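Local coordinates for aldehyde dehydrogenase (Listeria monocytogenes, PDB 3K9D), which probably oxidises or reduces aldehydes with NAD or NADP as cofactor, at residues M31-I36 with S132-N137; V107-V112 with E437-I442; A193-T198 with T212-V217. One frame throughout, in Å; residues are numbered along the deposited sequence.

Interaction 1 (M31-I36 with S132-N137)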
ATOM      1  N   MET A  31     -22.579   8.936   6.709  1.00 22.15           N
ATOM      2  CA  MET A  31     -22.727   8.921   8.171  1.00 22.52           C
ATOM      3  C   MET A  31     -21.591   9.648   8.888  1.00 23.24           C
ATOM      4  O   MET A  31     -20.446   9.636   8.424  1.00 26.10           O
ATOM      5  CB  MET A  31     -22.800   7.485   8.700  1.00 22.80           C
ATOM      6  CG  MET A  31     -23.855   6.605   8.072  1.00 14.96           C
ATOM      7  SD  MET A  31     -23.983   5.002   8.930  1.00 14.32           S
ATOM      8  CE  MET A  31     -25.494   4.438   8.189  1.00 14.03           C
ATOM      9  N   SER A  32     -21.903  10.240  10.039  1.00 13.09           N
ATOM     10  CA  SER A  32     -20.900  10.913  10.858  1.00 17.66           C
ATOM     11  C   SER A  32     -20.036   9.906  11.620  1.00 22.17           C
ATOM     12  O   SER A  32     -20.296   8.698  11.570  1.00 18.91           O
ATOM     13  CB  SER A  32     -21.563  11.892  11.829  1.00 18.47           C
ATOM     14  OG  SER A  32     -21.969  11.227  13.012  1.00 18.23           O
ATOM     15  N   GLN A  33     -19.006  10.400  12.317  1.00 23.27           N
ATOM     16  CA  GLN A  33     -18.134   9.538  13.139  1.00 24.42           C
ATOM     17  C   GLN A  33     -18.935   8.868  14.253  1.00 25.76           C
ATOM     18  O   GLN A  33     -18.734   7.693  14.549  1.00 24.96           O
ATOM     19  CB  GLN A  33     -16.962  10.324  13.740  1.00 17.90           C
ATOM     20  CG  GLN A  33     -15.954   9.457  14.530  1.00 19.23           C
ATOM     21  CD  GLN A  33     -15.036   8.648  13.632  1.00 17.13           C
ATOM     22  OE1 GLN A  33     -14.207   9.210  12.910  1.00 19.20           O
ATOM     23  NE2 GLN A  33     -15.174   7.320  13.669  1.00 17.25           N
ATOM     24  N   GLN A  34     -19.836   9.640  14.855  1.00 26.49           N
ATOM     25  CA  GLN A  34     -20.754   9.168  15.892  1.00 27.12           C
ATOM     26  C   GLN A  34     -21.625   7.997  15.420  1.00 20.89           C
ATOM     27  O   GLN A  34     -21.631   6.944  16.056  1.00 18.06           O
ATOM     28  CB  GLN A  34     -21.610  10.324  16.408  1.00 29.18           C
ATOM     29  CG  GLN A  34     -20.854  11.340  17.299  1.00 41.27           C
ATOM     30  CD  GLN A  34     -20.070  12.423  16.525  1.00 50.61           C
ATOM     31  OE1 GLN A  34     -19.920  12.368  15.295  1.00 36.92           O
ATOM     32  NE2 GLN A  34     -19.568  13.417  17.263  1.00 27.65           N
ATOM     33  N   GLN A  35     -22.319   8.176  14.294  1.00 17.98           N
ATOM     34  CA  GLN A  35     -23.117   7.108  13.673  1.00 17.36           C
ATOM     35  C   GLN A  35     -22.322   5.836  13.320  1.00 19.01           C
ATOM     36  O   GLN A  35     -22.768   4.721  13.621  1.00 14.71           O
ATOM     37  CB  GLN A  35     -23.865   7.634  12.455  1.00 17.76           C
ATOM     38  CG  GLN A  35     -25.133   8.435  12.788  1.00 15.72           C
ATOM     39  CD  GLN A  35     -25.625   9.273  11.618  1.00 19.60           C
ATOM     40  OE1 GLN A  35     -26.820   9.500  11.455  1.00 26.36           O
ATOM     41  NE2 GLN A  35     -24.704   9.741  10.807  1.00 18.05           N
ATOM     42  N   ILE A  36     -21.150   6.001  12.705  1.00 17.00           N
ATOM     43  CA  ILE A  36     -20.219   4.869  12.461  1.00 18.36           C
ATOM     44  C   ILE A  36     -19.828   4.104  13.741  1.00 23.18           C
ATOM     45  O   ILE A  36     -19.905   2.861  13.779  1.00 15.95           O
ATOM     46  CB  ILE A  36     -18.927   5.341  11.681  1.00 15.67           C
ATOM     47  CG1 ILE A  36     -19.264   5.739  10.229  1.00 14.60           C
ATOM     48  CG2 ILE A  36     -17.736   4.333  11.822  1.00 19.60           C
ATOM     49  CD1 ILE A  36     -19.522   4.606   9.238  1.00 12.37           C
ATOM     50  N   SER A 132     -12.897  -2.336   9.056  1.00 17.79           N
ATOM     51  CA  SER A 132     -13.443  -1.855   7.778  1.00 19.68           C
ATOM     52  C   SER A 132     -14.596  -0.886   7.984  1.00 22.26           C
ATOM     53  O   SER A 132     -14.580   0.223   7.448  1.00 15.21           O
ATOM     54  CB  SER A 132     -13.905  -3.010   6.887  1.00 16.26           C
ATOM     55  OG  SER A 132     -12.838  -3.909   6.636  1.00 20.81           O
ATOM     56  N   ILE A 133     -15.582  -1.304   8.778  1.00 16.49           N
ATOM     57  CA  ILE A 133     -16.735  -0.465   9.121  1.00 19.95           C
ATOM     58  C   ILE A 133     -16.307   0.826   9.834  1.00 18.50           C
ATOM     59  O   ILE A 133     -16.840   1.908   9.532  1.00 16.35           O
ATOM     60  CB  ILE A 133     -17.796  -1.251   9.959  1.00 16.13           C
ATOM     61  CG1 ILE A 133     -18.446  -2.370   9.124  1.00 17.34           C
ATOM     62  CG2 ILE A 133     -18.848  -0.310  10.534  1.00 19.31           C
ATOM     63  CD1 ILE A 133     -19.487  -1.895   8.092  1.00 18.50           C
ATOM     64  N   LYS A 134     -15.321   0.715  10.733  1.00 18.59           N
ATOM     65  CA  LYS A 134     -14.734   1.879  11.440  1.00 13.73           C
ATOM     66  C   LYS A 134     -14.207   2.950  10.490  1.00 17.45           C
ATOM     67  O   LYS A 134     -14.313   4.148  10.777  1.00 16.74           O
ATOM     68  CB  LYS A 134     -13.603   1.438  12.381  1.00 15.10           C
ATOM     69  CG  LYS A 134     -12.903   2.558  13.159  1.00 14.08           C
ATOM     70  CD  LYS A 134     -13.844   3.338  14.073  1.00 14.73           C
ATOM     71  CE  LYS A 134     -13.130   4.539  14.664  1.00 16.24           C
ATOM     72  NZ  LYS A 134     -13.684   5.056  15.952  1.00 14.62           N
ATOM     73  N   ALA A 135     -13.652   2.513   9.363  1.00 15.23           N
ATOM     74  CA  ALA A 135     -13.104   3.432   8.364  1.00 23.47           C
ATOM     75  C   ALA A 135     -14.117   3.829   7.271  1.00 19.02           C
ATOM     76  O   ALA A 135     -13.769   4.553   6.329  1.00 16.19           O
ATOM     77  CB  ALA A 135     -11.818   2.852   7.769  1.00 14.06           C
ATOM     78  N   GLY A 136     -15.367   3.369   7.418  1.00 16.58           N
ATOM     79  CA  GLY A 136     -16.476   3.751   6.525  1.00 16.39           C
ATOM     80  C   GLY A 136     -16.625   2.893   5.277  1.00 23.40           C
ATOM     81  O   GLY A 136     -17.215   3.332   4.278  1.00 15.83           O
ATOM     82  N   ASN A 137     -16.105   1.667   5.345  1.00 15.36           N
ATOM     83  CA  ASN A 137     -16.089   0.728   4.217  1.00  9.37           C
ATOM     84  C   ASN A 137     -17.131  -0.361   4.387  1.00 15.24           C
ATOM     85  O   ASN A 137     -17.507  -0.679   5.505  1.00 20.55           O
ATOM     86  CB  ASN A 137     -14.740  -0.001   4.168  1.00 10.22           C
ATOM     87  CG  ASN A 137     -13.558   0.930   4.045  1.00 21.73           C
ATOM     88  OD1 ASN A 137     -13.327   1.536   2.992  1.00 21.30           O
ATOM     89  ND2 ASN A 137     -12.776   1.020   5.110  1.00 16.42           N
TER
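The side-chain amide of Q33 is the flat group of this contact, and the end of K134 comes to it from one side of the amide plane, beyond the nitrogen. K134 NZ stands 3.5 Å from Q33 NE2, with K134 CE nearly as close. The two side chains cross at about a right angle, each bent at its second torsion. Both nitrogens are donors, and what draws them together is a shared acceptor: D37 OD1 accepts a hydrogen bond from Q33 NE2 and forms a salt bridge with K134 NZ. Bonding of Q33 OE1 to the backbone N of T90 pins the other end of the amide and should limit its rotation, while the carbonyls of I85 and M88 also receive K134 NZ. The ammonium group is thus gripped by three oxygens, an arrangement that would favour its charged form.

Two helix ends meet here: the start of helix 33-49, N-capped by S32 through a weak bond from Q35 N to S32 OG, and the end of helix 121-134. The latter closes in a Schellman motif, with G136 leaving helical geometry at a positive phi (87°).

One turn on from Q33, I36 directs its CB toward this helix end. Its CG2 methyl, placed anti to the backbone N, rests on two successive carbonyls, 3.5 Å from I133 O and 3.6 Å from K134 O. CD1 of I36 reaches further along, to 4.2 Å from G136 CA. L28 and I91 also pack on I36, and the I133 side chain continues the apolar layer onto I39, V40 and I43. N137, just after the turn, folds back on the helix: S132 O accepts both its N at 3.0 Å and its ND2 at 3.1 Å, the latter on a lone pair in the carbonyl plane.

Interaction 2 (V107-V112 with E437-I442)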
ATOM      1  N   VAL A 107     -10.958   9.421   3.489  1.00 17.38           N
ATOM      2  CA  VAL A 107     -11.780   8.891   2.410  1.00 19.13           C
ATOM      3  C   VAL A 107     -11.776   7.382   2.516  1.00 15.03           C
ATOM      4  O   VAL A 107     -10.715   6.774   2.378  1.00 13.90           O
ATOM      5  CB  VAL A 107     -11.221   9.293   1.017  1.00 12.79           C
ATOM      6  CG1 VAL A 107     -12.077   8.720  -0.087  1.00 17.51           C
ATOM      7  CG2 VAL A 107     -11.166  10.786   0.882  1.00 12.12           C
ATOM      8  N   PRO A 108     -12.953   6.769   2.750  1.00 17.39           N
ATOM      9  CA  PRO A 108     -13.048   5.307   2.834  1.00 15.98           C
ATOM     10  C   PRO A 108     -12.608   4.666   1.521  1.00 22.54           C
ATOM     11  O   PRO A 108     -12.839   5.240   0.454  1.00 20.42           O
ATOM     12  CB  PRO A 108     -14.545   5.061   3.038  1.00 14.23           C
ATOM     13  CG  PRO A 108     -15.070   6.320   3.598  1.00 20.28           C
ATOM     14  CD  PRO A 108     -14.271   7.406   2.929  1.00 17.80           C
ATOM     15  N   LEU A 109     -11.956   3.507   1.610  1.00 23.27           N
ATOM     16  CA  LEU A 109     -11.489   2.789   0.427  1.00 18.74           C
ATOM     17  C   LEU A 109     -12.669   2.366  -0.462  1.00 19.59           C
ATOM     18  O   LEU A 109     -12.601   2.498  -1.682  1.00 19.06           O
ATOM     19  CB  LEU A 109     -10.584   1.590   0.807  1.00 15.36           C
ATOM     20  CG  LEU A 109      -9.048   1.718   0.791  1.00 28.27           C
ATOM     21  CD1 LEU A 109      -8.549   3.122   1.172  1.00 27.19           C
ATOM     22  CD2 LEU A 109      -8.297   0.617   1.589  1.00  9.02           C
ATOM     23  N   GLY A 110     -13.764   1.920   0.149  1.00 11.50           N
ATOM     24  CA  GLY A 110     -14.872   1.357  -0.604  1.00 12.80           C
ATOM     25  C   GLY A 110     -15.281  -0.028  -0.154  1.00 17.97           C
ATOM     26  O   GLY A 110     -15.574  -0.240   1.021  1.00 14.17           O
ATOM     27  N   VAL A 111     -15.349  -0.977  -1.083  1.00 20.61           N
ATOM     28  CA  VAL A 111     -15.735  -2.351  -0.717  1.00 17.87           C
ATOM     29  C   VAL A 111     -14.471  -3.192  -0.507  1.00 23.06           C
ATOM     30  O   VAL A 111     -13.690  -3.396  -1.443  1.00 22.16           O
ATOM     31  CB  VAL A 111     -16.614  -3.029  -1.796  1.00 23.35           C
ATOM     32  CG1 VAL A 111     -16.995  -4.450  -1.374  1.00 15.69           C
ATOM     33  CG2 VAL A 111     -17.844  -2.210  -2.084  1.00 14.06           C
ATOM     34  N   VAL A 112     -14.280  -3.647   0.730  1.00 21.73           N
ATOM     35  CA  VAL A 112     -13.136  -4.460   1.134  1.00 20.24           C
ATOM     36  C   VAL A 112     -13.416  -5.936   0.819  1.00 18.08           C
ATOM     37  O   VAL A 112     -14.536  -6.421   1.016  1.00 17.83           O
ATOM     38  CB  VAL A 112     -12.834  -4.275   2.664  1.00 20.82           C
ATOM     39  CG1 VAL A 112     -11.608  -5.054   3.104  1.00 18.18           C
ATOM     40  CG2 VAL A 112     -12.623  -2.800   3.001  1.00 18.82           C
ATOM     41  N   GLU A 437      -6.471   2.762  10.003  1.00 26.20           N
ATOM     42  CA  GLU A 437      -5.567   3.660   9.286  1.00 21.23           C
ATOM     43  C   GLU A 437      -4.945   3.078   8.015  1.00 25.82           C
ATOM     44  O   GLU A 437      -4.282   3.796   7.267  1.00 22.68           O
ATOM     45  CB  GLU A 437      -4.480   4.181  10.242  1.00 27.88           C
ATOM     46  CG  GLU A 437      -5.001   5.192  11.266  1.00 28.30           C
ATOM     47  CD  GLU A 437      -3.923   5.751  12.183  1.00 37.34           C
ATOM     48  OE1 GLU A 437      -4.286   6.312  13.235  1.00 50.31           O
ATOM     49  OE2 GLU A 437      -2.717   5.640  11.866  1.00 37.74           O
ATOM     50  N   ASN A 438      -5.154   1.784   7.776  1.00 15.60           N
ATOM     51  CA  ASN A 438      -4.784   1.138   6.515  1.00 21.47           C
ATOM     52  C   ASN A 438      -5.971   0.989   5.562  1.00 17.39           C
ATOM     53  O   ASN A 438      -5.847   0.394   4.481  1.00 19.56           O
ATOM     54  CB  ASN A 438      -4.201  -0.249   6.785  1.00 19.33           C
ATOM     55  CG  ASN A 438      -3.057  -0.217   7.772  1.00 25.99           C
ATOM     56  OD1 ASN A 438      -3.266  -0.377   8.966  1.00 16.40           O
ATOM     57  ND2 ASN A 438      -1.850   0.018   7.282  1.00 18.93           N
ATOM     58  N   LEU A 439      -7.127   1.496   5.990  1.00 16.71           N
ATOM     59  CA  LEU A 439      -8.385   1.296   5.280  1.00 16.43           C
ATOM     60  C   LEU A 439      -9.131   2.598   4.994  1.00 18.75           C
ATOM     61  O   LEU A 439     -10.342   2.600   4.766  1.00 16.13           O
ATOM     62  CB  LEU A 439      -9.277   0.303   6.035  1.00 20.64           C
ATOM     63  CG  LEU A 439      -8.665  -1.104   6.114  1.00 16.28           C
ATOM     64  CD1 LEU A 439      -9.262  -1.845   7.283  1.00 17.03           C
ATOM     65  CD2 LEU A 439      -8.832  -1.887   4.783  1.00 11.11           C
ATOM     66  N   PHE A 440      -8.399   3.702   5.045  1.00 12.25           N
ATOM     67  CA  PHE A 440      -8.846   4.947   4.418  1.00 18.29           C
ATOM     68  C   PHE A 440      -7.678   5.656   3.748  1.00 21.45           C
ATOM     69  O   PHE A 440      -6.525   5.507   4.177  1.00 15.82           O
ATOM     70  CB  PHE A 440      -9.668   5.872   5.356  1.00 13.26           C
ATOM     71  CG  PHE A 440      -8.909   6.439   6.525  1.00 21.40           C
ATOM     72  CD1 PHE A 440      -8.222   7.645   6.413  1.00 18.09           C
ATOM     73  CD2 PHE A 440      -8.924   5.795   7.755  1.00 19.54           C
ATOM     74  CE1 PHE A 440      -7.531   8.178   7.502  1.00 21.10           C
ATOM     75  CE2 PHE A 440      -8.245   6.321   8.852  1.00 15.70           C
ATOM     76  CZ  PHE A 440      -7.540   7.507   8.728  1.00 23.03           C
ATOM     77  N   ASN A 441      -7.993   6.390   2.676  1.00 20.77           N
ATOM     78  CA  ASN A 441      -7.064   7.299   2.026  1.00 23.68           C
ATOM     79  C   ASN A 441      -7.215   8.676   2.662  1.00 19.46           C
ATOM     80  O   ASN A 441      -8.277   9.016   3.166  1.00 18.18           O
ATOM     81  CB  ASN A 441      -7.380   7.439   0.527  1.00 15.63           C
ATOM     82  CG  ASN A 441      -7.088   6.192  -0.278  1.00 17.80           C
ATOM     83  OD1 ASN A 441      -7.913   5.796  -1.103  1.00 14.19           O
ATOM     84  ND2 ASN A 441      -5.904   5.591  -0.091  1.00 13.57           N
ATOM     85  N   ILE A 442      -6.158   9.478   2.612  1.00 17.95           N
ATOM     86  CA  ILE A 442      -6.257  10.875   3.008  1.00 17.43           C
ATOM     87  C   ILE A 442      -6.359  11.797   1.781  1.00 17.07           C
ATOM     88  O   ILE A 442      -5.478  11.799   0.916  1.00 16.33           O
ATOM     89  CB  ILE A 442      -5.095  11.280   3.926  1.00 20.86           C
ATOM     90  CG1 ILE A 442      -5.137  10.425   5.211  1.00 12.49           C
ATOM     91  CG2 ILE A 442      -5.102  12.782   4.201  1.00 18.87           C
ATOM     92  CD1 ILE A 442      -4.772  11.143   6.492  1.00 32.86           C
TER
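V107 and N441 form an antiparallel hydrogen-bonded pair, V107 N giving to N441 O (2.7 Å, 162° at the hydrogen) and N441 N to V107 O (2.8 Å), with P108 and F440 following as a non-hydrogen-bonded pair before the chains diverge. The side chains of V107 and N441 share a face of the sheet, their CB atoms 4.3 Å apart. On the face of P108 and F440, F440 CB presses to 3.3 Å from V107 O. The phenyl ring itself leads away from the partner strand, its CG held between backbone N and carbonyl carbon (chi1 66°), and touches A106.

L109, just past the paired residues, fills the angle between the segments with its two methyls. CD1 sits over a face of the N441 amide, 3.7 Å from N441 CG, the two side chains crossing at about a right angle. CD2 meets L439 CD2 at 4.1 Å, and V112 CG2 approaches the same L439 methyl from the adjoining part of the strand. V194 closes this apolar patch.

Strand 440-447 belongs to the antiparallel extension that, as in other aldehyde dehydrogenases, joins subunits. N441 OD1 accepts from A424 N of the second subunit, whose S431 OG bonds I442 O; A424 of that subunit also packs on L109. The chemistry is therefore divided: backbone bonds fix the register, while the N441 amide, buried, sheltered on one face by a leucine methyl and with its oxygen engaged across the interface, links strand pairing within the chain to subunit assembly.

Interaction 3 (A193-T198 with T212-V217)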
ATOM      1  N   ALA A 193     -12.319  -2.496  -3.799  1.00 12.02           N
ATOM      2  CA  ALA A 193     -11.331  -1.423  -3.630  1.00 19.77           C
ATOM      3  C   ALA A 193      -9.992  -1.883  -3.064  1.00 15.69           C
ATOM      4  O   ALA A 193      -8.935  -1.268  -3.322  1.00 11.20           O
ATOM      5  CB  ALA A 193     -11.899  -0.340  -2.760  1.00 13.49           C
ATOM      6  N   VAL A 194     -10.044  -2.952  -2.278  1.00 13.76           N
ATOM      7  CA  VAL A 194      -8.872  -3.451  -1.576  1.00 20.30           C
ATOM      8  C   VAL A 194      -9.075  -4.920  -1.208  1.00 15.57           C
ATOM      9  O   VAL A 194     -10.207  -5.381  -1.058  1.00 16.92           O
ATOM     10  CB  VAL A 194      -8.518  -2.572  -0.325  1.00 18.28           C
ATOM     11  CG1 VAL A 194      -9.449  -2.880   0.849  1.00 15.85           C
ATOM     12  CG2 VAL A 194      -7.030  -2.712   0.078  1.00 18.63           C
ATOM     13  N   ILE A 195      -7.971  -5.655  -1.103  1.00 17.95           N
ATOM     14  CA  ILE A 195      -8.013  -7.029  -0.616  1.00 21.86           C
ATOM     15  C   ILE A 195      -7.226  -7.131   0.680  1.00 23.49           C
ATOM     16  O   ILE A 195      -6.045  -6.773   0.714  1.00 18.84           O
ATOM     17  CB  ILE A 195      -7.438  -8.047  -1.653  1.00 15.26           C
ATOM     18  CG1 ILE A 195      -8.137  -7.892  -2.999  1.00 16.74           C
ATOM     19  CG2 ILE A 195      -7.571  -9.500  -1.132  1.00 17.19           C
ATOM     20  CD1 ILE A 195      -7.318  -8.334  -4.163  1.00 16.25           C
ATOM     21  N   LEU A 196      -7.890  -7.608   1.741  1.00 22.85           N
ATOM     22  CA  LEU A 196      -7.190  -8.116   2.927  1.00 24.98           C
ATOM     23  C   LEU A 196      -6.940  -9.607   2.749  1.00 24.15           C
ATOM     24  O   LEU A 196      -7.847 -10.438   2.866  1.00 18.43           O
ATOM     25  CB  LEU A 196      -7.959  -7.845   4.213  1.00 22.18           C
ATOM     26  CG  LEU A 196      -8.173  -6.372   4.569  1.00 27.28           C
ATOM     27  CD1 LEU A 196      -9.090  -6.207   5.782  1.00 19.94           C
ATOM     28  CD2 LEU A 196      -6.839  -5.724   4.805  1.00 26.46           C
ATOM     29  N   ALA A 197      -5.692  -9.923   2.447  1.00 15.70           N
ATOM     30  CA  ALA A 197      -5.316 -11.238   1.962  1.00 27.14           C
ATOM     31  C   ALA A 197      -4.696 -12.046   3.096  1.00 26.24           C
ATOM     32  O   ALA A 197      -3.478 -12.097   3.234  1.00 23.28           O
ATOM     33  CB  ALA A 197      -4.339 -11.097   0.794  1.00 24.31           C
ATOM     34  N   THR A 198      -5.550 -12.658   3.911  1.00 22.32           N
ATOM     35  CA  THR A 198      -5.097 -13.527   5.001  1.00 26.91           C
ATOM     36  C   THR A 198      -5.221 -14.999   4.579  1.00 29.77           C
ATOM     37  O   THR A 198      -6.326 -15.519   4.374  1.00 34.40           O
ATOM     38  CB  THR A 198      -5.873 -13.254   6.308  1.00 23.60           C
ATOM     39  OG1 THR A 198      -5.876 -11.846   6.575  1.00 27.23           O
ATOM     40  CG2 THR A 198      -5.233 -13.982   7.489  1.00 22.53           C
ATOM     41  N   THR A 212      -6.237  -5.490  -8.401  1.00 15.23           N
ATOM     42  CA  THR A 212      -6.822  -4.727  -7.287  1.00 20.88           C
ATOM     43  C   THR A 212      -5.757  -4.542  -6.228  1.00 15.62           C
ATOM     44  O   THR A 212      -4.983  -5.476  -5.989  1.00 17.16           O
ATOM     45  CB  THR A 212      -8.028  -5.499  -6.669  1.00 19.89           C
ATOM     46  OG1 THR A 212      -9.032  -5.690  -7.672  1.00 18.52           O
ATOM     47  CG2 THR A 212      -8.652  -4.780  -5.472  1.00  9.09           C
ATOM     48  N   PRO A 213      -5.688  -3.344  -5.599  1.00 17.63           N
ATOM     49  CA  PRO A 213      -4.806  -3.138  -4.437  1.00 18.63           C
ATOM     50  C   PRO A 213      -4.972  -4.219  -3.375  1.00 17.62           C
ATOM     51  O   PRO A 213      -6.089  -4.527  -2.981  1.00 16.07           O
ATOM     52  CB  PRO A 213      -5.268  -1.794  -3.883  1.00 24.63           C
ATOM     53  CG  PRO A 213      -5.759  -1.056  -5.087  1.00 20.18           C
ATOM     54  CD  PRO A 213      -6.384  -2.099  -5.980  1.00 21.75           C
ATOM     55  N   ALA A 214      -3.857  -4.793  -2.944  1.00 16.89           N
ATOM     56  CA  ALA A 214      -3.866  -5.849  -1.939  1.00 21.57           C
ATOM     57  C   ALA A 214      -2.997  -5.516  -0.744  1.00 21.67           C
ATOM     58  O   ALA A 214      -2.037  -4.759  -0.828  1.00 19.88           O
ATOM     59  CB  ALA A 214      -3.413  -7.168  -2.550  1.00 18.71           C
ATOM     60  N   ILE A 215      -3.364  -6.082   0.391  1.00 26.87           N
ATOM     61  CA  ILE A 215      -2.457  -6.135   1.510  1.00 26.43           C
ATOM     62  C   ILE A 215      -2.372  -7.563   2.016  1.00 25.48           C
ATOM     63  O   ILE A 215      -3.357  -8.154   2.464  1.00 22.85           O
ATOM     64  CB  ILE A 215      -2.748  -5.053   2.589  1.00 23.96           C
ATOM     65  CG1 ILE A 215      -2.262  -5.514   3.963  1.00 24.26           C
ATOM     66  CG2 ILE A 215      -4.203  -4.590   2.552  1.00 43.56           C
ATOM     67  CD1 ILE A 215      -2.682  -4.595   5.027  1.00 30.28           C
ATOM     68  N   GLY A 216      -1.169  -8.110   1.903  1.00 30.36           N
ATOM     69  CA  GLY A 216      -0.928  -9.513   2.162  1.00 22.12           C
ATOM     70  C   GLY A 216      -0.225  -9.813   3.463  1.00 26.39           C
ATOM     71  O   GLY A 216       0.353  -8.935   4.104  1.00 25.01           O
ATOM     72  N   VAL A 217      -0.298 -11.076   3.856  1.00 29.74           N
ATOM     73  CA  VAL A 217       0.453 -11.576   5.000  1.00 24.27           C
ATOM     74  C   VAL A 217       1.563 -12.459   4.442  1.00 26.65           C
ATOM     75  O   VAL A 217       1.642 -12.673   3.230  1.00 25.58           O
ATOM     76  CB  VAL A 217      -0.466 -12.355   5.978  1.00 19.43           C
ATOM     77  CG1 VAL A 217      -1.619 -11.461   6.466  1.00 21.04           C
ATOM     78  CG2 VAL A 217      -1.008 -13.629   5.326  1.00 22.70           C
TER
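Strands 193-197 and 214-216 run parallel, their axes 4.8 Å apart and 12° from alignment, and the backbone bonds zigzag between them. I195 makes the first two rungs: its N donates to P213 O at 2.9 Å and its O accepts I215 N at 2.8 Å, the latter bond nearly in line with the carbonyl. I215 O then takes A197 N at 2.9 Å. At the far end V217 N reaches A197 O only weakly, as the strands begin to part. Two CA-H...O contacts supplement the ladder, V194 CA on P213 O (3.3 Å) and A214 CA on I195 O.

Apolar contacts lie on both faces. On one, L196 and I215 extend side by side in the same direction, and I215 CG2 touches L196 CD2 at 3.6 Å; the same CG2 of I215 also touches I195 O. V194 CG2, set anti to its own nitrogen, comes to 4.2 Å from I215 CG2 and also borders P213 CB. The opposite face carries I195, A214 and A197, with I195 CB and A214 CB 4.2 Å apart. The side chains of I195 and T212 cross at about a right angle, I195 CD1 meeting T212 CB, while T212 OG1 turns elsewhere, to M187 O. The P213 ring packs against A193 O.

The pairing closes a beta-alpha-beta unit of the Rossmann-type domain that in this family binds the nicotinamide cofactor. Helix 201-207 spans the two strands and packs A207 against I195, A214 and A197, with V204 also on A197. I434 backs L196 and I215 on the other face. Beyond strand 192-197 lies strand 102-116, parallel to it and bonded to A193, V194 and L196.

From the N terminus, 31-36 opens interaction 1 and 107-112 opens interaction 2 before 132-137 closes the first, so these two loops cross. Interaction 3 follows interaction 1 in series, closing a short beta-alpha-beta loop wholly within the long one that ends when 437-442 returns to 107-112. N137, at the end of interaction 1, bonds G110 through OD1 and L439 through ND2, fastening the helix end to both segments of interaction 2. Interactions 2 and 3 meet inside one sheet, where V111 O accepts A193 N, and both touch the second subunit. Together they tie the N-terminal helices, the sheet of the presumed cofactor domain and the C-terminal strand.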